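Local coordinates for enoyl-CoA hydratase/isomerase family protein (Bacillus anthracis, PDB 3KQF) that probably catalyses the reversible addition of water to the double bond of 2-enoyl-CoA thioesters, as enoyl-CoA hydratases of the crotonase superfamily do, at residues A[42-45]-A[46-50]; A[69-73]-A[74-78]. All coordinates share one frame; numbering follows the deposited sequence. Where two conformers were deposited one is given.

Interaction 1 (A[42-45]-A[46-50]); sequences QNIL and TQINE
Ile44 and Ile48, one helical turn apart, carry the tight, apolar side of this contact. In the conformer given, Ile44 sends CG1 anti to its backbone N (chi1 -177°), forward along the helix, where Ile44 CG1 packs 3.7 Å from Ile48 CD1. The Ile48 side chain leans back over the turn, and its CG1 rests 3.4 Å from Ile44 O. Ile48 N donates to Ile44 O at 3.0 Å in an almost straight bond, 175° at the hydrogen. The pair is buried: Ile44 lies against Ile10 and Val12 of strand 10-13, Ile48 against Val20 and Ile22 of strand 19-24. Leu45 points to another flank, against Met97 of helix 81-99 and Leu101.

The solvent side is polar: its backbone is firmly bonded, but its side chains pack loosely. Thr46 OG1, set beside its own backbone N, turns back to donate to Gln42 O at 2.9 Å. Thr46 N reaches Gln42 O at 3.0 Å from the opposite face of the carbonyl plane, leaving that oxygen gripped by two donors. A water gives one hydrogen to Thr46 OG1 at 2.7 Å and the other to Asn43 OD1, bridging the two exposed side chains. At the margin Gln47 OE1 comes only to 3.8 Å from Ile44 CD1, a slack touch that depends on that conformer. The Gln42 amide bonds Thr94 on helix 81-99.

Such a split, aliphatic on one face and hydroxyl, amide and water on the other, marks the amphipathic helix 35-49, the crossover helix of the beta-alpha-beta unit between strands 19-24 and 56-61 of the crotonase fold.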
ATOM      1  N   GLN A  42     -29.833  -2.297   5.547  1.00 19.18           N
ATOM      2  CA  GLN A  42     -29.688  -0.981   6.167  1.00 19.05           C
ATOM      3  C   GLN A  42     -30.392  -0.915   7.529  1.00 19.39           C
ATOM      4  O   GLN A  42     -29.882  -0.311   8.457  1.00 18.28           O
ATOM      5  CB  GLN A  42     -30.219   0.129   5.257  1.00 19.52           C
ATOM      6  CG  GLN A  42     -29.405   0.358   3.973  1.00 20.15           C
ATOM      7  CD  GLN A  42     -29.921   1.533   3.148  1.00 23.80           C
ATOM      8  OE1 GLN A  42     -30.921   2.150   3.493  1.00 26.99           O
ATOM      9  NE2 GLN A  42     -29.235   1.839   2.046  1.00 22.95           N
ATOM     10  N   ASN A  43     -31.577  -1.515   7.634  1.00 19.60           N
ATOM     11  CA  ASN A  43     -32.324  -1.506   8.894  1.00 20.42           C
ATOM     12  C   ASN A  43     -31.566  -2.261   9.994  1.00 19.93           C
ATOM     13  O   ASN A  43     -31.494  -1.792  11.125  1.00 19.95           O
ATOM     14  CB  ASN A  43     -33.733  -2.082   8.702  1.00 20.94           C
ATOM     15  CG  ASN A  43     -34.593  -1.238   7.758  1.00 24.24           C
ATOM     16  OD1 ASN A  43     -34.268  -0.093   7.456  1.00 31.11           O
ATOM     17  ND2 ASN A  43     -35.709  -1.805   7.308  1.00 27.68           N
ATOM     18  N   ILE A  44     -31.003  -3.426   9.669  0.50 20.22           N
ATOM     19  CA  ILE A  44     -30.254  -4.201  10.667  0.50 20.80           C
ATOM     20  C   ILE A  44     -28.942  -3.485  11.014  0.50 20.54           C
ATOM     21  O   ILE A  44     -28.521  -3.498  12.166  0.50 20.85           O
ATOM     22  CB  ILE A  44     -29.982  -5.657  10.229  0.50 21.45           C
ATOM     23  CG1 ILE A  44     -29.255  -6.419  11.346  0.50 21.69           C
ATOM     24  CG2 ILE A  44     -29.157  -5.701   8.969  0.50 21.89           C
ATOM     25  CD1 ILE A  44     -30.012  -6.492  12.645  0.50 23.16           C
ATOM     26  N   LEU A  45     -28.303  -2.860  10.024  1.00 19.69           N
ATOM     27  CA  LEU A  45     -27.067  -2.097  10.289  1.00 19.55           C
ATOM     28  C   LEU A  45     -27.349  -0.948  11.294  1.00 19.06           C
ATOM     29  O   LEU A  45     -26.533  -0.676  12.174  1.00 18.59           O
ATOM     30  CB  LEU A  45     -26.463  -1.584   8.987  1.00 19.37           C
ATOM     31  CG  LEU A  45     -25.845  -2.687   8.104  1.00 21.10           C
ATOM     32  CD1 LEU A  45     -25.443  -2.160   6.733  1.00 21.81           C
ATOM     33  CD2 LEU A  45     -24.646  -3.348   8.794  1.00 23.64           C
ATOM     34  N   THR A  46     -28.516  -0.310  11.172  1.00 19.23           N
ATOM     35  CA  THR A  46     -28.921   0.777  12.090  1.00 19.98           C
ATOM     36  C   THR A  46     -29.093   0.262  13.507  1.00 20.17           C
ATOM     37  O   THR A  46     -28.774   0.961  14.469  1.00 20.61           O
ATOM     38  CB  THR A  46     -30.233   1.446  11.646  1.00 20.04           C
ATOM     39  OG1 THR A  46     -30.074   1.959  10.328  1.00 21.13           O
ATOM     40  CG2 THR A  46     -30.637   2.598  12.589  1.00 21.38           C
ATOM     41  N   GLN A  47     -29.619  -0.953  13.638  1.00 20.24           N
ATOM     42  CA  GLN A  47     -29.809  -1.568  14.951  1.00 20.30           C
ATOM     43  C   GLN A  47     -28.451  -1.916  15.586  1.00 18.84           C
ATOM     44  O   GLN A  47     -28.166  -1.531  16.708  1.00 19.97           O
ATOM     45  CB  GLN A  47     -30.704  -2.810  14.813  1.00 20.65           C
ATOM     46  CG  GLN A  47     -31.001  -3.539  16.119  1.00 24.81           C
ATOM     47  CD  GLN A  47     -32.168  -4.529  16.001  1.00 29.97           C
ATOM     48  OE1 GLN A  47     -32.606  -4.874  14.898  1.00 31.98           O
ATOM     49  NE2 GLN A  47     -32.672  -4.988  17.149  1.00 29.63           N
ATOM     50  N   ILE A  48     -27.605  -2.611  14.840  1.00 19.26           N
ATOM     51  CA  ILE A  48     -26.278  -3.011  15.322  1.00 19.07           C
ATOM     52  C   ILE A  48     -25.410  -1.803  15.707  1.00 19.26           C
ATOM     53  O   ILE A  48     -24.652  -1.853  16.685  1.00 18.81           O
ATOM     54  CB  ILE A  48     -25.561  -3.885  14.277  1.00 19.02           C
ATOM     55  CG1 ILE A  48     -26.329  -5.198  14.092  1.00 20.28           C
ATOM     56  CG2 ILE A  48     -24.118  -4.171  14.721  1.00 22.74           C
ATOM     57  CD1 ILE A  48     -25.927  -5.986  12.843  1.00 20.62           C
ATOM     58  N   ASN A  49     -25.568  -0.704  14.970  1.00 19.58           N
ATOM     59  CA  ASN A  49     -24.843   0.523  15.245  1.00 21.15           C
ATOM     60  C   ASN A  49     -25.029   1.002  16.710  1.00 21.56           C
ATOM     61  O   ASN A  49     -24.118   1.604  17.290  1.00 21.77           O
ATOM     62  CB  ASN A  49     -25.287   1.609  14.246  1.00 21.55           C
ATOM     63  CG  ASN A  49     -24.367   2.792  14.223  1.00 24.96           C
ATOM     64  OD1 ASN A  49     -23.262   2.712  13.680  1.00 26.62           O
ATOM     65  ND2 ASN A  49     -24.843   3.930  14.723  1.00 25.54           N
ATOM     66  N   GLU A  50     -26.194   0.703  17.289  0.70 21.57           N
ATOM     67  CA  GLU A  50     -26.530   1.102  18.656  0.70 21.95           C
ATOM     68  C   GLU A  50     -26.442  -0.033  19.684  0.70 21.81           C
ATOM     69  O   GLU A  50     -26.860   0.135  20.828  0.70 21.01           O
ATOM     70  CB  GLU A  50     -27.944   1.701  18.669  0.70 22.45           C
ATOM     71  CG  GLU A  50     -28.074   2.947  17.808  0.70 23.33           C
ATOM     72  CD  GLU A  50     -27.290   4.124  18.360  0.70 26.80           C
ATOM     73  OE1 GLU A  50     -27.507   4.493  19.536  0.70 28.77           O
ATOM     74  OE2 GLU A  50     -26.486   4.709  17.605  0.70 29.33           O
TER
HETATM   75  O   HOH W   1     -32.180   2.100   8.577  1.00 34.97           O

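Interaction 2 (A[69-73]-A[74-78]); sequences AGADL and KERAG
Asp72 is the N-cap of the short helix 73-76; its OD2 accepts from Glu75 N at 3.0 Å. The hydrogen bond is fairly straight, 159° at the hydrogen, yet the donor meets OD2 from above the carboxylate plane, 61° out of it. Two main-chain bonds complete the turn, Arg76 N to Asp72 O and Ala77 N to Leu73 O.

Followed outward, the Asp72 side chain begins at CB, which lies 4.1 Å from Glu75 CB. CG sits anti to the backbone N (chi1 -178°), which swings the carboxylate toward the helix start and brings Asp72 CG to 3.8 Å from Glu75 CB. Of the two Asp72 oxygens, OD2 makes the cap and also lies 3.3 Å from Lys74 CB, while OD1 turns to a salt bridge with Arg26. Asp72 OD1 is 4.5 Å from Glu75 OE1; the pairing with Arg26 would probably ease this approach of like charges. The Glu75 side chain crosses that of Asp72 at about a right angle. One water donates to both Asp72 O and Glu75 OE1, tying the cap residue's carbonyl to the glutamate.

On another side of the turn Arg76 bends at its second side-chain torsion and folds back, its CG passing close to Asp72 O. In the conformer given, Ala71 CB rests 3.6 Å from Arg76 NH2, against one face of the guanidinium and toward its rim.

Along the chain the capped turn comes after strand 56-61 and before helix 81-99, at the surface. Ala71 and Arg76 pack on Ile91 of that helix; Leu73 packs on Phe254 and Arg76 on Tyr238, both of a second subunit. Asp72 packs on Ser32 and Ser34 of the loop before helix 35-49, and Glu75 on Ser34, its OE1 bonding N of Leu35, where that helix begins.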
ATOM      1  N   ALA A  69     -23.270 -12.011  -5.713  1.00 15.38           N
ATOM      2  CA  ALA A  69     -23.027 -11.864  -7.148  1.00 16.03           C
ATOM      3  C   ALA A  69     -23.055 -10.416  -7.602  1.00 16.52           C
ATOM      4  O   ALA A  69     -22.872 -10.144  -8.787  1.00 16.96           O
ATOM      5  CB  ALA A  69     -24.047 -12.673  -7.947  1.00 17.71           C
ATOM      6  N   GLY A  70     -23.270  -9.491  -6.665  1.00 16.76           N
ATOM      7  CA  GLY A  70     -23.310  -8.051  -6.977  1.00 17.15           C
ATOM      8  C   GLY A  70     -24.718  -7.512  -7.116  1.00 16.55           C
ATOM      9  O   GLY A  70     -25.661  -8.072  -6.565  1.00 17.32           O
ATOM     10  N   ALA A  71     -24.852  -6.412  -7.846  1.00 14.99           N
ATOM     11  CA  ALA A  71     -26.153  -5.805  -8.079  1.00 15.21           C
ATOM     12  C   ALA A  71     -27.062  -6.794  -8.798  1.00 14.27           C
ATOM     13  O   ALA A  71     -26.614  -7.580  -9.627  1.00 13.37           O
ATOM     14  CB  ALA A  71     -26.009  -4.519  -8.896  1.00 15.88           C
ATOM     15  N   ASP A  72     -28.340  -6.777  -8.438  1.00 15.35           N
ATOM     16  CA  ASP A  72     -29.333  -7.643  -9.068  1.00 14.59           C
ATOM     17  C   ASP A  72     -29.578  -7.082 -10.463  1.00 14.86           C
ATOM     18  O   ASP A  72     -30.246  -6.055 -10.615  1.00 14.98           O
ATOM     19  CB  ASP A  72     -30.615  -7.656  -8.218  1.00 15.20           C
ATOM     20  CG  ASP A  72     -31.682  -8.574  -8.770  1.00 16.30           C
ATOM     21  OD1 ASP A  72     -32.506  -9.056  -7.962  1.00 17.77           O
ATOM     22  OD2 ASP A  72     -31.703  -8.820  -9.994  1.00 13.35           O
ATOM     23  N   LEU A  73     -29.019  -7.739 -11.480  1.00 14.12           N
ATOM     24  CA  LEU A  73     -29.148  -7.246 -12.858  1.00 14.43           C
ATOM     25  C   LEU A  73     -30.548  -7.472 -13.451  1.00 14.06           C
ATOM     26  O   LEU A  73     -30.955  -6.768 -14.379  1.00 14.06           O
ATOM     27  CB  LEU A  73     -28.065  -7.848 -13.756  1.00 14.80           C
ATOM     28  CG  LEU A  73     -26.619  -7.481 -13.392  1.00 17.79           C
ATOM     29  CD1 LEU A  73     -25.644  -8.103 -14.386  1.00 16.99           C
ATOM     30  CD2 LEU A  73     -26.420  -5.964 -13.344  1.00 18.77           C
ATOM     31  N   LYS A  74     -31.268  -8.464 -12.929  1.00 14.20           N
ATOM     32  CA  LYS A  74     -32.629  -8.719 -13.375  1.00 14.54           C
ATOM     33  C   LYS A  74     -33.468  -7.508 -13.022  1.00 13.49           C
ATOM     34  O   LYS A  74     -34.288  -7.070 -13.819  1.00 14.70           O
ATOM     35  CB  LYS A  74     -33.190  -9.996 -12.748  1.00 14.04           C
ATOM     36  CG  LYS A  74     -32.532 -11.258 -13.263  1.00 14.89           C
ATOM     37  CD  LYS A  74     -33.082 -12.487 -12.582  1.00 16.72           C
ATOM     38  CE  LYS A  74     -32.388 -13.751 -13.045  1.00 18.15           C
ATOM     39  NZ  LYS A  74     -32.974 -14.946 -12.380  1.00 19.80           N
ATOM     40  N   GLU A  75     -33.239  -6.960 -11.829  1.00 12.44           N
ATOM     41  CA  GLU A  75     -33.935  -5.752 -11.369  1.00 12.92           C
ATOM     42  C   GLU A  75     -33.451  -4.485 -12.091  1.00 13.21           C
ATOM     43  O   GLU A  75     -34.254  -3.597 -12.411  1.00 13.67           O
ATOM     44  CB  GLU A  75     -33.741  -5.590  -9.859  1.00 12.60           C
ATOM     45  CG  GLU A  75     -34.415  -4.372  -9.238  1.00 13.40           C
ATOM     46  CD  GLU A  75     -34.363  -4.391  -7.721  1.00 19.03           C
ATOM     47  OE1 GLU A  75     -33.287  -4.680  -7.150  1.00 18.00           O
ATOM     48  OE2 GLU A  75     -35.401  -4.102  -7.092  1.00 21.00           O
ATOM     49  N   ARG A  76     -32.144  -4.409 -12.357  0.60 13.14           N
ATOM     50  CA  ARG A  76     -31.562  -3.242 -13.013  0.60 13.40           C
ATOM     51  C   ARG A  76     -32.026  -3.049 -14.462  0.60 12.83           C
ATOM     52  O   ARG A  76     -32.198  -1.916 -14.910  0.60 11.07           O
ATOM     53  CB  ARG A  76     -30.028  -3.307 -12.992  0.60 13.83           C
ATOM     54  CG  ARG A  76     -29.394  -3.229 -11.619  0.60 17.84           C
ATOM     55  CD  ARG A  76     -29.748  -1.926 -10.897  0.60 21.14           C
ATOM     56  NE  ARG A  76     -28.938  -1.735  -9.695  0.60 24.56           N
ATOM     57  CZ  ARG A  76     -27.711  -1.213  -9.686  0.60 26.42           C
ATOM     58  NH1 ARG A  76     -27.120  -0.836 -10.819  0.60 27.70           N
ATOM     59  NH2 ARG A  76     -27.061  -1.076  -8.541  0.60 27.41           N
ATOM     60  N   ALA A  77     -32.199  -4.150 -15.189  1.00 12.58           N
ATOM     61  CA  ALA A  77     -32.622  -4.083 -16.599  1.00 13.66           C
ATOM     62  C   ALA A  77     -33.827  -3.195 -16.861  1.00 13.38           C
ATOM     63  O   ALA A  77     -34.898  -3.369 -16.269  1.00 11.75           O
ATOM     64  CB  ALA A  77     -32.888  -5.490 -17.160  1.00 13.71           C
ATOM     65  N   GLY A  78     -33.635  -2.237 -17.763  1.00 13.76           N
ATOM     66  CA  GLY A  78     -34.696  -1.316 -18.156  1.00 12.43           C
ATOM     67  C   GLY A  78     -34.982  -0.156 -17.217  1.00 11.90           C
ATOM     68  O   GLY A  78     -35.864   0.645 -17.494  1.00 10.05           O
TER
HETATM   69  O   HOH W   2     -30.732  -4.093  -8.832  1.00 33.68           O

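Interactions 1 and 2 follow one another along the chain, with strand 56-61 between them, and do not touch: their nearest atoms are about 11 Å apart. Interaction 1 lies in the closing turns of a long helix and is partly buried, its aliphatic face pressed on the sheet; interaction 2 is a surface contact at the start of a one-turn helix, where carboxylates, a guanidinium and a capped backbone N-H do the work. Helix 81-99 is common to both, flanking Gln42 and Leu45 in the first and Ala71 and Arg76 in the second. Interaction 1 stays within its own chain, whereas interaction 2 also borders a second subunit.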